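Local coordinates for Iron(3+)-hydroxamate-binding protein FhuD (Bacillus subtilis subsp. subtilis, PDB 3G9Q) that binds iron(III)-hydroxamate siderophores and hands them to the membrane permease of an ABC importer, serving the uptake of ferrichrome and coprogen, at residues A[23-28]-A[50-55]; A[40-43]-A[47-50]; A[106-111]-A[119-124]; A[161-166]-A[172-177]. All blocks are in the same frame, centred on the assembly; numbering follows the deposited sequence.

Contact 1: A[23-28]-A[50-55]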
loop_
_atom_site.group_PDB
_atom_site.type_symbol
_atom_site.label_atom_id
_atom_site.label_comp_id
_atom_site.label_asym_id
_atom_site.label_seq_id
_atom_site.Cartn_x
_atom_site.Cartn_y
_atom_site.Cartn_z
ATOM N N GLY A 23 -5.861 5.197 -5.123
ATOM C CA GLY A 23 -5.182 3.915 -5.055
ATOM C C GLY A 23 -4.839 3.193 -6.349
ATOM O O GLY A 23 -4.198 2.136 -6.300
ATOM N N TYR A 24 -5.254 3.735 -7.495
ATOM C CA TYR A 24 -4.962 3.104 -8.783
ATOM C C TYR A 24 -3.991 3.896 -9.659
ATOM O O TYR A 24 -3.480 3.367 -10.654
ATOM C CB TYR A 24 -6.260 2.831 -9.566
ATOM C CG TYR A 24 -7.180 1.847 -8.872
ATOM C CD1 TYR A 24 -6.651 0.762 -8.156
ATOM C CD2 TYR A 24 -8.563 1.995 -8.915
ATOM C CE1 TYR A 24 -7.466 -0.147 -7.492
ATOM C CE2 TYR A 24 -9.391 1.092 -8.260
ATOM C CZ TYR A 24 -8.838 0.023 -7.545
ATOM O OH TYR A 24 -9.653 -0.862 -6.873
ATOM N N TYR A 25 -3.723 5.151 -9.291
ATOM C CA TYR A 25 -2.807 6.001 -10.062
ATOM C C TYR A 25 -1.522 5.272 -10.459
ATOM O O TYR A 25 -1.140 5.278 -11.634
ATOM C CB TYR A 25 -2.456 7.276 -9.281
ATOM C CG TYR A 25 -1.391 8.099 -9.956
ATOM C CD1 TYR A 25 -1.669 8.838 -11.111
ATOM C CD2 TYR A 25 -0.092 8.065 -9.502
ATOM C CE1 TYR A 25 -0.660 9.520 -11.801
ATOM C CE2 TYR A 25 0.912 8.727 -10.167
ATOM C CZ TYR A 25 0.635 9.456 -11.319
ATOM O OH TYR A 25 1.676 10.112 -11.960
ATOM N N GLY A 26 -0.865 4.652 -9.477
ATOM C CA GLY A 26 0.363 3.917 -9.741
ATOM C C GLY A 26 0.237 2.772 -10.746
ATOM O O GLY A 26 1.230 2.373 -11.356
ATOM N N TYR A 27 -0.975 2.234 -10.910
ATOM C CA TYR A 27 -1.221 1.137 -11.857
ATOM C C TYR A 27 -1.093 1.598 -13.305
ATOM O O TYR A 27 -0.445 0.949 -14.125
ATOM C CB TYR A 27 -2.630 0.531 -11.676
ATOM C CG TYR A 27 -2.790 -0.344 -10.458
ATOM C CD1 TYR A 27 -3.089 0.212 -9.226
ATOM C CD2 TYR A 27 -2.598 -1.716 -10.529
ATOM C CE1 TYR A 27 -3.190 -0.566 -8.097
ATOM C CE2 TYR A 27 -2.693 -2.509 -9.399
ATOM C CZ TYR A 27 -2.989 -1.929 -8.185
ATOM O OH TYR A 27 -3.085 -2.696 -7.036
ATOM N N PHE A 28 -1.731 2.723 -13.607
ATOM C CA PHE A 28 -1.724 3.283 -14.944
ATOM C C PHE A 28 -0.336 3.846 -15.235
ATOM O O PHE A 28 0.129 3.809 -16.373
ATOM C CB PHE A 28 -2.818 4.358 -15.050
ATOM C CG PHE A 28 -4.222 3.791 -15.160
ATOM C CD1 PHE A 28 -4.851 3.687 -16.389
ATOM C CD2 PHE A 28 -4.890 3.309 -14.039
ATOM C CE1 PHE A 28 -6.117 3.106 -16.500
ATOM C CE2 PHE A 28 -6.153 2.727 -14.149
ATOM C CZ PHE A 28 -6.762 2.627 -15.376
ATOM N N GLY A 50 7.476 11.932 -5.182
ATOM C CA GLY A 50 8.899 11.671 -5.099
ATOM C C GLY A 50 9.596 11.879 -6.432
ATOM O O GLY A 50 10.786 12.189 -6.465
ATOM N N LYS A 51 8.859 11.710 -7.529
ATOM C CA LYS A 51 9.410 11.900 -8.865
ATOM C C LYS A 51 8.372 11.737 -9.975
ATOM O O LYS A 51 8.666 12.017 -11.137
ATOM C CB LYS A 51 10.582 10.927 -9.116
ATOM C CG LYS A 51 11.980 11.455 -8.745
ATOM C CD LYS A 51 13.086 10.457 -9.096
ATOM C CE LYS A 51 13.259 10.311 -10.602
ATOM N NZ LYS A 51 13.795 11.544 -11.230
ATOM N N THR A 52 7.158 11.309 -9.631
ATOM C CA THR A 52 6.117 11.088 -10.646
ATOM C C THR A 52 4.845 11.943 -10.514
ATOM O O THR A 52 3.844 11.485 -9.958
ATOM C CB THR A 52 5.650 9.617 -10.659
ATOM O OG1 THR A 52 6.781 8.742 -10.552
ATOM C CG2 THR A 52 4.892 9.329 -11.948
ATOM N N ASN A 53 4.863 13.158 -11.051
ATOM C CA ASN A 53 3.688 14.024 -10.965
ATOM C C ASN A 53 3.568 14.971 -12.154
ATOM O O ASN A 53 2.487 15.490 -12.448
ATOM C CB ASN A 53 3.726 14.826 -9.658
ATOM C CG ASN A 53 2.886 14.193 -8.562
ATOM O OD1 ASN A 53 2.956 14.588 -7.391
ATOM N ND2 ASN A 53 2.076 13.209 -8.938
ATOM N N GLY A 54 4.689 15.168 -12.838
ATOM C CA GLY A 54 4.758 16.061 -13.983
ATOM C C GLY A 54 3.510 16.475 -14.741
ATOM O O GLY A 54 3.186 17.662 -14.822
ATOM N N VAL A 55 2.793 15.507 -15.291
ATOM C CA VAL A 55 1.621 15.826 -16.089
ATOM C C VAL A 55 0.216 15.596 -15.512
ATOM O O VAL A 55 -0.627 14.998 -16.186
ATOM C CB VAL A 55 1.718 15.098 -17.461
ATOM C CG1 VAL A 55 2.968 15.570 -18.210
ATOM C CG2 VAL A 55 1.778 13.582 -17.252
#
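The ring of Y25 meets T52 through its hydroxyl end: T52 O lies 4.0 Å from Y25 CE2, placed obliquely to the ring. Other sides of the phenol are packed by neighbours in the fold, with the ring of Y48 standing edge-to-face to it and V42 and V35 touching it as well. At the tip, Y25 OH is 3.3 Å from T52 O and also 3.3 Å from the methyl carbon T52 CG2. Of the threonine's two branches it is CG2, anti to the backbone N, that meets the phenol oxygen. N53 is a looser neighbour, its amide ND2 being 4.3 Å from Y25 OH while the side chain also packs on F43. A tyrosine suits this place because its ring packs among Y48, V42 and V35 while its hydroxyl extends to the loop 50-55, where E56 makes a weak hydrogen bond with it; the first torsion (chi1 173°) directs it there from the first turn of the helix. Helix 25-31 connects the adjacent parallel strands 17-19 and 35-37, so Y25 packs the loop 50-55 against the helix of a beta-alpha-beta crossover in a Rossmann-like lobe of this binding-protein family.

Contact 2: A[40-43]-A[47-50]; sequences ENVF and YYKG
F43 O is approached by the last three atoms of the K49 side chain: NZ makes a weak hydrogen bond to it at 3.5 Å, and K49 CD lies 3.3 Å from F43 O. The lysine reaches it by folding back, chi3 and chi4 both being bent (-67° and 65°), so that aliphatic carbons as well as the ammonium group line the carbonyl. Such a residue, part apolar and part charged, suits this solvent-exposed edge of the loop. Deeper in, V42 lies slantwise against Y48. V42 CG1 rests 3.5 Å from Y48 CD1, the branched valine filling the space beside the ring, while V42 O sits at the ring edge near its plane, 3.3 Å from Y48 CD1. The ring's polar end is satisfied too: Y48 OH hydrogen-bonds to the backbone N of G26, in the first turn of helix 25-31, where amides lack a partner from the helix itself. An alanine in place of Y48 would probably leave that amide without its mate, and V42 and the ring of Y25 without the aromatic surface they pack on. The arrangement is that of a compact loop turning back on itself after a short 3-10 segment, within the connection from strand 35-37 to helix 64-68 of the lobe built on the parallel sheet.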
loop_
_atom_site.group_PDB
_atom_site.type_symbol
_atom_site.label_atom_id
_atom_site.label_comp_id
_atom_site.label_asym_id
_atom_site.label_seq_id
_atom_site.Cartn_x
_atom_site.Cartn_y
_atom_site.Cartn_z
ATOM N N GLU A 40 -5.912 14.254 -4.362
ATOM C CA GLU A 40 -4.833 14.767 -3.516
ATOM C C GLU A 40 -3.833 13.768 -2.958
ATOM O O GLU A 40 -2.626 14.017 -2.963
ATOM C CB GLU A 40 -5.404 15.597 -2.361
ATOM C CG GLU A 40 -5.287 17.099 -2.611
ATOM C CD GLU A 40 -3.837 17.573 -2.744
ATOM O OE1 GLU A 40 -3.614 18.619 -3.400
ATOM O OE2 GLU A 40 -2.930 16.908 -2.183
ATOM N N ASN A 41 -4.323 12.645 -2.461
ATOM C CA ASN A 41 -3.428 11.641 -1.899
ATOM C C ASN A 41 -2.189 11.445 -2.754
ATOM O O ASN A 41 -1.073 11.420 -2.247
ATOM C CB ASN A 41 -4.178 10.326 -1.765
ATOM C CG ASN A 41 -5.402 10.468 -0.914
ATOM O OD1 ASN A 41 -5.295 10.823 0.260
ATOM N ND2 ASN A 41 -6.582 10.216 -1.495
ATOM N N VAL A 42 -2.405 11.325 -4.055
ATOM C CA VAL A 42 -1.332 11.110 -5.007
ATOM C C VAL A 42 -0.175 12.101 -4.843
ATOM O O VAL A 42 0.998 11.717 -4.814
ATOM C CB VAL A 42 -1.906 11.161 -6.436
ATOM C CG1 VAL A 42 -0.819 10.961 -7.470
ATOM C CG2 VAL A 42 -2.983 10.094 -6.569
ATOM N N PHE A 43 -0.509 13.376 -4.709
ATOM C CA PHE A 43 0.503 14.412 -4.551
ATOM C C PHE A 43 1.030 14.482 -3.124
ATOM O O PHE A 43 1.622 15.482 -2.724
ATOM C CB PHE A 43 -0.074 15.766 -4.962
ATOM C CG PHE A 43 -0.612 15.779 -6.352
ATOM C CD1 PHE A 43 -1.804 15.131 -6.654
ATOM C CD2 PHE A 43 0.104 16.378 -7.377
ATOM C CE1 PHE A 43 -2.269 15.078 -7.953
ATOM C CE2 PHE A 43 -0.352 16.330 -8.682
ATOM C CZ PHE A 43 -1.539 15.679 -8.974
ATOM N N TYR A 47 6.049 7.883 -2.568
ATOM C CA TYR A 47 6.511 7.082 -3.688
ATOM C C TYR A 47 6.064 7.687 -5.026
ATOM O O TYR A 47 6.511 7.270 -6.101
ATOM C CB TYR A 47 6.040 5.625 -3.522
ATOM C CG TYR A 47 6.565 4.958 -2.265
ATOM C CD1 TYR A 47 5.710 4.245 -1.420
ATOM C CD2 TYR A 47 7.913 5.077 -1.892
ATOM C CE1 TYR A 47 6.172 3.670 -0.238
ATOM C CE2 TYR A 47 8.388 4.505 -0.705
ATOM C CZ TYR A 47 7.505 3.806 0.119
ATOM O OH TYR A 47 7.943 3.261 1.313
ATOM N N TYR A 48 5.199 8.696 -4.948
ATOM C CA TYR A 48 4.690 9.380 -6.141
ATOM C C TYR A 48 5.405 10.719 -6.352
ATOM O O TYR A 48 6.392 10.796 -7.086
ATOM C CB TYR A 48 3.179 9.641 -6.019
ATOM C CG TYR A 48 2.259 8.430 -6.120
ATOM C CD1 TYR A 48 0.923 8.532 -5.720
ATOM C CD2 TYR A 48 2.698 7.206 -6.637
ATOM C CE1 TYR A 48 0.043 7.464 -5.827
ATOM C CE2 TYR A 48 1.810 6.114 -6.749
ATOM C CZ TYR A 48 0.482 6.263 -6.342
ATOM O OH TYR A 48 -0.428 5.238 -6.467
ATOM N N LYS A 49 4.895 11.769 -5.703
ATOM C CA LYS A 49 5.472 13.112 -5.812
ATOM C C LYS A 49 6.993 13.009 -5.799
ATOM O O LYS A 49 7.695 13.866 -6.341
ATOM C CB LYS A 49 4.978 14.008 -4.657
ATOM C CG LYS A 49 5.417 13.580 -3.252
ATOM C CD LYS A 49 4.745 14.420 -2.158
ATOM C CE LYS A 49 5.197 15.887 -2.152
ATOM N NZ LYS A 49 4.823 16.660 -3.375
ATOM N N GLY A 50 7.476 11.932 -5.182
ATOM C CA GLY A 50 8.899 11.671 -5.099
ATOM C C GLY A 50 9.596 11.879 -6.432
ATOM O O GLY A 50 10.786 12.189 -6.465
#

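Contact 3: A[106-111]-A[119-124]; sequences EQLKEF and DKAEKW
L108 and A121 meet at the tight centre of this contact, L108 CG lying 3.9 Å from A121 CB. The small alanine lets the helices come close, and its methyl carbon also stands 4.1 Å from the backbone oxygen L108 O. One turn further along, L108 CD2 reaches the six-membered ring of W124 at 3.8 Å from CE3. Leucine and tryptophan cross obliquely, each with CG anti to its own backbone N (chi1 168° for L108), a setting that swings both side chains across the gap from their respective helices. The segments run antiparallel on helices 106-115 and 118-143, which a very short connection joins into a helical hairpin. Helix 25-31 seals the buried side: L108 packs on Y27 and L31, A121 on L31 and W124 on T30. The indole has its polar need met by E259, which accepts a hydrogen bond from W124 NE1, and its ring is stacked with that of W128. The other flank is looser. K109 and E122 lie there at the surface, their long charged chains suited to solvent; E122 makes no close contact with the segment 106-111, whereas K109 borders the apolar patch and packs across the hairpin on L125, just beyond the segment 119-124.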
loop_
_atom_site.group_PDB
_atom_site.type_symbol
_atom_site.label_atom_id
_atom_site.label_comp_id
_atom_site.label_asym_id
_atom_site.label_seq_id
_atom_site.Cartn_x
_atom_site.Cartn_y
_atom_site.Cartn_z
ATOM N N GLU A 106 -3.759 -9.018 -9.827
ATOM C CA GLU A 106 -4.835 -9.307 -10.774
ATOM C C GLU A 106 -5.404 -7.973 -11.248
ATOM O O GLU A 106 -5.710 -7.802 -12.431
ATOM C CB GLU A 106 -5.940 -10.141 -10.109
ATOM C CG GLU A 106 -5.450 -11.402 -9.366
ATOM C CD GLU A 106 -4.771 -12.461 -10.253
ATOM O OE1 GLU A 106 -4.142 -13.385 -9.677
ATOM O OE2 GLU A 106 -4.872 -12.380 -11.503
ATOM N N GLN A 107 -5.526 -7.030 -10.311
ATOM C CA GLN A 107 -6.035 -5.682 -10.581
ATOM C C GLN A 107 -5.181 -4.983 -11.634
ATOM O O GLN A 107 -5.665 -4.101 -12.344
ATOM C CB GLN A 107 -6.029 -4.856 -9.289
ATOM C CG GLN A 107 -6.673 -3.478 -9.388
ATOM C CD GLN A 107 -8.118 -3.532 -9.829
ATOM O OE1 GLN A 107 -8.409 -3.762 -10.995
ATOM N NE2 GLN A 107 -9.031 -3.325 -8.894
ATOM N N LEU A 108 -3.908 -5.376 -11.719
ATOM C CA LEU A 108 -2.968 -4.809 -12.694
ATOM C C LEU A 108 -3.170 -5.445 -14.069
ATOM O O LEU A 108 -2.963 -4.815 -15.110
ATOM C CB LEU A 108 -1.519 -5.050 -12.249
ATOM C CG LEU A 108 -0.431 -4.776 -13.301
ATOM C CD1 LEU A 108 -0.411 -3.311 -13.648
ATOM C CD2 LEU A 108 0.915 -5.215 -12.777
ATOM N N LYS A 109 -3.569 -6.710 -14.061
ATOM C CA LYS A 109 -3.790 -7.424 -15.298
ATOM C C LYS A 109 -5.170 -7.072 -15.831
ATOM O O LYS A 109 -5.442 -7.249 -17.007
ATOM C CB LYS A 109 -3.630 -8.935 -15.065
ATOM C CG LYS A 109 -2.286 -9.311 -14.444
ATOM C CD LYS A 109 -1.618 -10.505 -15.125
ATOM C CE LYS A 109 -2.326 -11.820 -14.840
ATOM N NZ LYS A 109 -1.704 -12.951 -15.605
ATOM N N GLU A 110 -6.043 -6.572 -14.966
ATOM C CA GLU A 110 -7.380 -6.177 -15.405
ATOM C C GLU A 110 -7.229 -4.883 -16.190
ATOM O O GLU A 110 -7.787 -4.737 -17.274
ATOM C CB GLU A 110 -8.298 -5.933 -14.204
ATOM C CG GLU A 110 -9.746 -5.598 -14.560
ATOM C CD GLU A 110 -10.553 -5.086 -13.361
ATOM O OE1 GLU A 110 -10.309 -3.939 -12.919
ATOM O OE2 GLU A 110 -11.431 -5.829 -12.862
ATOM N N PHE A 111 -6.462 -3.949 -15.631
ATOM C CA PHE A 111 -6.220 -2.652 -16.257
ATOM C C PHE A 111 -5.369 -2.790 -17.509
ATOM O O PHE A 111 -5.567 -2.060 -18.471
ATOM C CB PHE A 111 -5.517 -1.708 -15.276
ATOM C CG PHE A 111 -6.405 -1.183 -14.174
ATOM C CD1 PHE A 111 -5.876 -0.918 -12.918
ATOM C CD2 PHE A 111 -7.755 -0.923 -14.394
ATOM C CE1 PHE A 111 -6.676 -0.407 -11.906
ATOM C CE2 PHE A 111 -8.560 -0.409 -13.382
ATOM C CZ PHE A 111 -8.019 -0.153 -12.142
ATOM N N ASP A 119 1.747 -6.203 -22.162
ATOM C CA ASP A 119 3.197 -6.400 -22.195
ATOM C C ASP A 119 3.873 -5.586 -21.105
ATOM O O ASP A 119 4.909 -5.976 -20.564
ATOM C CB ASP A 119 3.796 -5.954 -23.529
ATOM C CG ASP A 119 4.270 -4.497 -23.498
ATOM O OD1 ASP A 119 3.423 -3.591 -23.283
ATOM O OD2 ASP A 119 5.489 -4.258 -23.681
ATOM N N LYS A 120 3.292 -4.434 -20.804
ATOM C CA LYS A 120 3.847 -3.552 -19.793
ATOM C C LYS A 120 3.643 -4.154 -18.404
ATOM O O LYS A 120 4.504 -4.034 -17.533
ATOM C CB LYS A 120 3.170 -2.182 -19.880
ATOM C CG LYS A 120 4.120 -1.003 -19.766
ATOM C CD LYS A 120 4.838 -0.718 -21.072
ATOM C CE LYS A 120 5.782 0.468 -20.923
ATOM N NZ LYS A 120 5.086 1.692 -20.441
ATOM N N ALA A 121 2.503 -4.813 -18.227
ATOM C CA ALA A 121 2.133 -5.439 -16.966
ATOM C C ALA A 121 2.914 -6.718 -16.682
ATOM O O ALA A 121 3.393 -6.917 -15.568
ATOM C CB ALA A 121 0.632 -5.726 -16.957
ATOM N N GLU A 122 3.036 -7.585 -17.683
ATOM C CA GLU A 122 3.760 -8.837 -17.527
ATOM C C GLU A 122 5.242 -8.534 -17.336
ATOM O O GLU A 122 5.961 -9.286 -16.683
ATOM C CB GLU A 122 3.550 -9.722 -18.758
ATOM C CG GLU A 122 4.120 -9.139 -20.041
ATOM C CD GLU A 122 3.713 -9.922 -21.296
ATOM O OE1 GLU A 122 2.507 -9.931 -21.644
ATOM O OE2 GLU A 122 4.604 -10.526 -21.939
ATOM N N LYS A 123 5.687 -7.416 -17.896
ATOM C CA LYS A 123 7.081 -6.999 -17.784
ATOM C C LYS A 123 7.398 -6.632 -16.329
ATOM O O LYS A 123 8.377 -7.121 -15.762
ATOM C CB LYS A 123 7.334 -5.798 -18.706
ATOM C CG LYS A 123 8.784 -5.594 -19.138
ATOM C CD LYS A 123 9.684 -5.274 -17.956
ATOM C CE LYS A 123 11.107 -4.938 -18.391
ATOM N NZ LYS A 123 11.987 -4.607 -17.224
ATOM N N TRP A 124 6.564 -5.778 -15.733
ATOM C CA TRP A 124 6.735 -5.347 -14.344
ATOM C C TRP A 124 6.584 -6.521 -13.355
ATOM O O TRP A 124 7.279 -6.577 -12.337
ATOM C CB TRP A 124 5.713 -4.258 -13.992
ATOM C CG TRP A 124 5.851 -3.750 -12.575
ATOM C CD1 TRP A 124 6.614 -2.691 -12.142
ATOM C CD2 TRP A 124 5.257 -4.324 -11.399
ATOM N NE1 TRP A 124 6.525 -2.578 -10.769
ATOM C CE2 TRP A 124 5.704 -3.565 -10.291
ATOM C CE3 TRP A 124 4.392 -5.406 -11.175
ATOM C CZ2 TRP A 124 5.315 -3.855 -8.976
ATOM C CZ3 TRP A 124 4.005 -5.697 -9.859
ATOM C CH2 TRP A 124 4.469 -4.918 -8.779
#

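Contact 4: A[161-166]-A[172-177]; sequences FGKDFG and IYKDLG
A chi1 of 66° puts CG of K163 between its backbone N and carbonyl carbon, and the chain then runs out extended, while K174 bends at chi3 and chi4, so the two lysines cross at about a right angle. Their aliphatic parts do the packing, with K163 CD 3.7 Å from K174 CG. The ammonium ends are like charges near each other, with 3.6 Å between K163 NZ and K174 NZ; D164 OD1 is 6.2 Å from K174 NZ. Further in, K163 CB touches Y173 CB at 3.8 Å, and the tyrosine ring presents its edge to G162 O, which lies in the ring plane 3.6 Å from Y173 CD1. I172 CG2 lies over one face of that ring, offset toward its rim. The phenol length suits the site because Y173 OH reaches strand 148-154 and hydrogen-bonds to I148 O. Putting an alanine at Y173 would probably strip I148 O of its hydroxyl partner and take away the ring that packs helix 169-175 against G162 and strand 148-154. The contact thus folds the loop leaving strand 157-161 against helix 169-175, a strand-loop-helix connection on the mixed sheet of the second alpha/beta lobe.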
loop_
_atom_site.group_PDB
_atom_site.type_symbol
_atom_site.label_atom_id
_atom_site.label_comp_id
_atom_site.label_asym_id
_atom_site.label_seq_id
_atom_site.Cartn_x
_atom_site.Cartn_y
_atom_site.Cartn_z
ATOM N N PHE A 161 -1.562 -5.258 12.671
ATOM C CA PHE A 161 -1.974 -5.775 11.370
ATOM C C PHE A 161 -1.491 -7.164 11.028
ATOM O O PHE A 161 -0.489 -7.636 11.550
ATOM C CB PHE A 161 -1.555 -4.813 10.269
ATOM C CG PHE A 161 -2.121 -3.442 10.438
ATOM C CD1 PHE A 161 -1.370 -2.435 11.039
ATOM C CD2 PHE A 161 -3.432 -3.170 10.066
ATOM C CE1 PHE A 161 -1.922 -1.174 11.269
ATOM C CE2 PHE A 161 -3.993 -1.920 10.291
ATOM C CZ PHE A 161 -3.237 -0.916 10.895
ATOM N N GLY A 162 -2.240 -7.825 10.158
ATOM C CA GLY A 162 -1.878 -9.155 9.720
ATOM C C GLY A 162 -1.400 -9.058 8.283
ATOM O O GLY A 162 -0.706 -8.114 7.922
ATOM N N LYS A 163 -1.785 -10.019 7.455
ATOM C CA LYS A 163 -1.360 -10.018 6.073
ATOM C C LYS A 163 -2.414 -9.516 5.103
ATOM O O LYS A 163 -2.107 -9.183 3.958
ATOM C CB LYS A 163 -0.913 -11.425 5.653
ATOM C CG LYS A 163 -2.004 -12.482 5.628
ATOM C CD LYS A 163 -1.427 -13.837 5.216
ATOM C CE LYS A 163 -2.522 -14.901 5.125
ATOM N NZ LYS A 163 -2.024 -16.218 4.618
ATOM N N ASP A 164 -3.657 -9.438 5.554
ATOM C CA ASP A 164 -4.725 -9.008 4.671
ATOM C C ASP A 164 -5.319 -7.650 4.986
ATOM O O ASP A 164 -6.528 -7.470 4.910
ATOM C CB ASP A 164 -5.821 -10.079 4.648
ATOM C CG ASP A 164 -5.423 -11.292 3.832
ATOM O OD1 ASP A 164 -4.773 -12.218 4.368
ATOM O OD2 ASP A 164 -5.751 -11.303 2.627
ATOM N N PHE A 165 -4.475 -6.684 5.321
ATOM C CA PHE A 165 -4.999 -5.368 5.632
ATOM C C PHE A 165 -4.056 -4.217 5.307
ATOM O O PHE A 165 -4.096 -3.173 5.968
ATOM C CB PHE A 165 -5.397 -5.306 7.104
ATOM C CG PHE A 165 -6.718 -4.655 7.327
ATOM C CD1 PHE A 165 -7.892 -5.354 7.098
ATOM C CD2 PHE A 165 -6.794 -3.316 7.675
ATOM C CE1 PHE A 165 -9.135 -4.716 7.204
ATOM C CE2 PHE A 165 -8.029 -2.666 7.787
ATOM C CZ PHE A 165 -9.200 -3.363 7.549
ATOM N N GLY A 166 -3.210 -4.404 4.295
ATOM C CA GLY A 166 -2.280 -3.358 3.910
ATOM C C GLY A 166 -1.149 -3.194 4.896
ATOM O O GLY A 166 -0.830 -4.112 5.650
ATOM N N ILE A 172 5.229 -8.675 3.835
ATOM C CA ILE A 172 5.957 -9.302 4.928
ATOM C C ILE A 172 5.570 -10.731 5.301
ATOM O O ILE A 172 6.447 -11.577 5.528
ATOM C CB ILE A 172 5.869 -8.402 6.164
ATOM C CG1 ILE A 172 6.693 -7.134 5.886
ATOM C CG2 ILE A 172 6.292 -9.159 7.393
ATOM C CD1 ILE A 172 8.197 -7.318 6.022
ATOM N N TYR A 173 4.276 -11.015 5.347
ATOM C CA TYR A 173 3.860 -12.341 5.741
ATOM C C TYR A 173 3.622 -13.335 4.621
ATOM O O TYR A 173 3.509 -14.526 4.892
ATOM C CB TYR A 173 2.628 -12.243 6.641
ATOM C CG TYR A 173 2.874 -11.490 7.933
ATOM C CD1 TYR A 173 2.087 -10.389 8.277
ATOM C CD2 TYR A 173 3.904 -11.864 8.809
ATOM C CE1 TYR A 173 2.315 -9.675 9.452
ATOM C CE2 TYR A 173 4.139 -11.150 9.994
ATOM C CZ TYR A 173 3.336 -10.058 10.300
ATOM O OH TYR A 173 3.552 -9.340 11.451
ATOM N N LYS A 174 3.564 -12.869 3.371
ATOM C CA LYS A 174 3.334 -13.765 2.226
ATOM C C LYS A 174 4.477 -13.778 1.206
ATOM O O LYS A 174 5.010 -14.837 0.884
ATOM C CB LYS A 174 2.051 -13.396 1.470
ATOM C CG LYS A 174 0.759 -13.457 2.250
ATOM C CD LYS A 174 -0.432 -13.338 1.302
ATOM C CE LYS A 174 -0.588 -14.600 0.439
ATOM N NZ LYS A 174 -0.728 -15.839 1.277
ATOM N N ASP A 175 4.833 -12.607 0.677
ATOM C CA ASP A 175 5.910 -12.525 -0.309
ATOM C C ASP A 175 7.280 -12.807 0.301
ATOM O O ASP A 175 8.125 -13.437 -0.325
ATOM C CB ASP A 175 5.960 -11.142 -0.967
ATOM C CG ASP A 175 4.708 -10.809 -1.745
ATOM O OD1 ASP A 175 3.711 -10.416 -1.114
ATOM O OD2 ASP A 175 4.720 -10.939 -2.991
ATOM N N LEU A 176 7.501 -12.330 1.520
ATOM C CA LEU A 176 8.779 -12.533 2.182
ATOM C C LEU A 176 8.768 -13.750 3.115
ATOM O O LEU A 176 9.810 -14.162 3.640
ATOM C CB LEU A 176 9.163 -11.272 2.959
ATOM C CG LEU A 176 9.424 -10.004 2.135
ATOM C CD1 LEU A 176 9.604 -8.834 3.071
ATOM C CD2 LEU A 176 10.648 -10.177 1.259
ATOM N N GLY A 177 7.582 -14.320 3.310
ATOM C CA GLY A 177 7.429 -15.488 4.164
ATOM C C GLY A 177 8.024 -15.345 5.555
ATOM O O GLY A 177 8.491 -16.325 6.140
#

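In the fold
Contacts 1 and 2 lie side by side, centres about 7 Å apart, and share G50 in the loop between strand 35-37 and helix 64-68. Contact 3 follows along the chain; its centre is about 16 Å from that of contact 1, yet the two touch where Y24 and Y27 pack on helix 106-115. These three belong to the parallel-sheet lobe. Contact 4 comes last, on the mixed-sheet lobe, its centre about 24 Å from those of contacts 1 and 2 on the opposite side of the chain's centre. Helix 118-143 links the lobes: it begins at contact 3, and its W128 and V132 touch D175 of contact 4. This two-lobed build is characteristic of siderophore-binding proteins, whose ligand probably sits between the lobes.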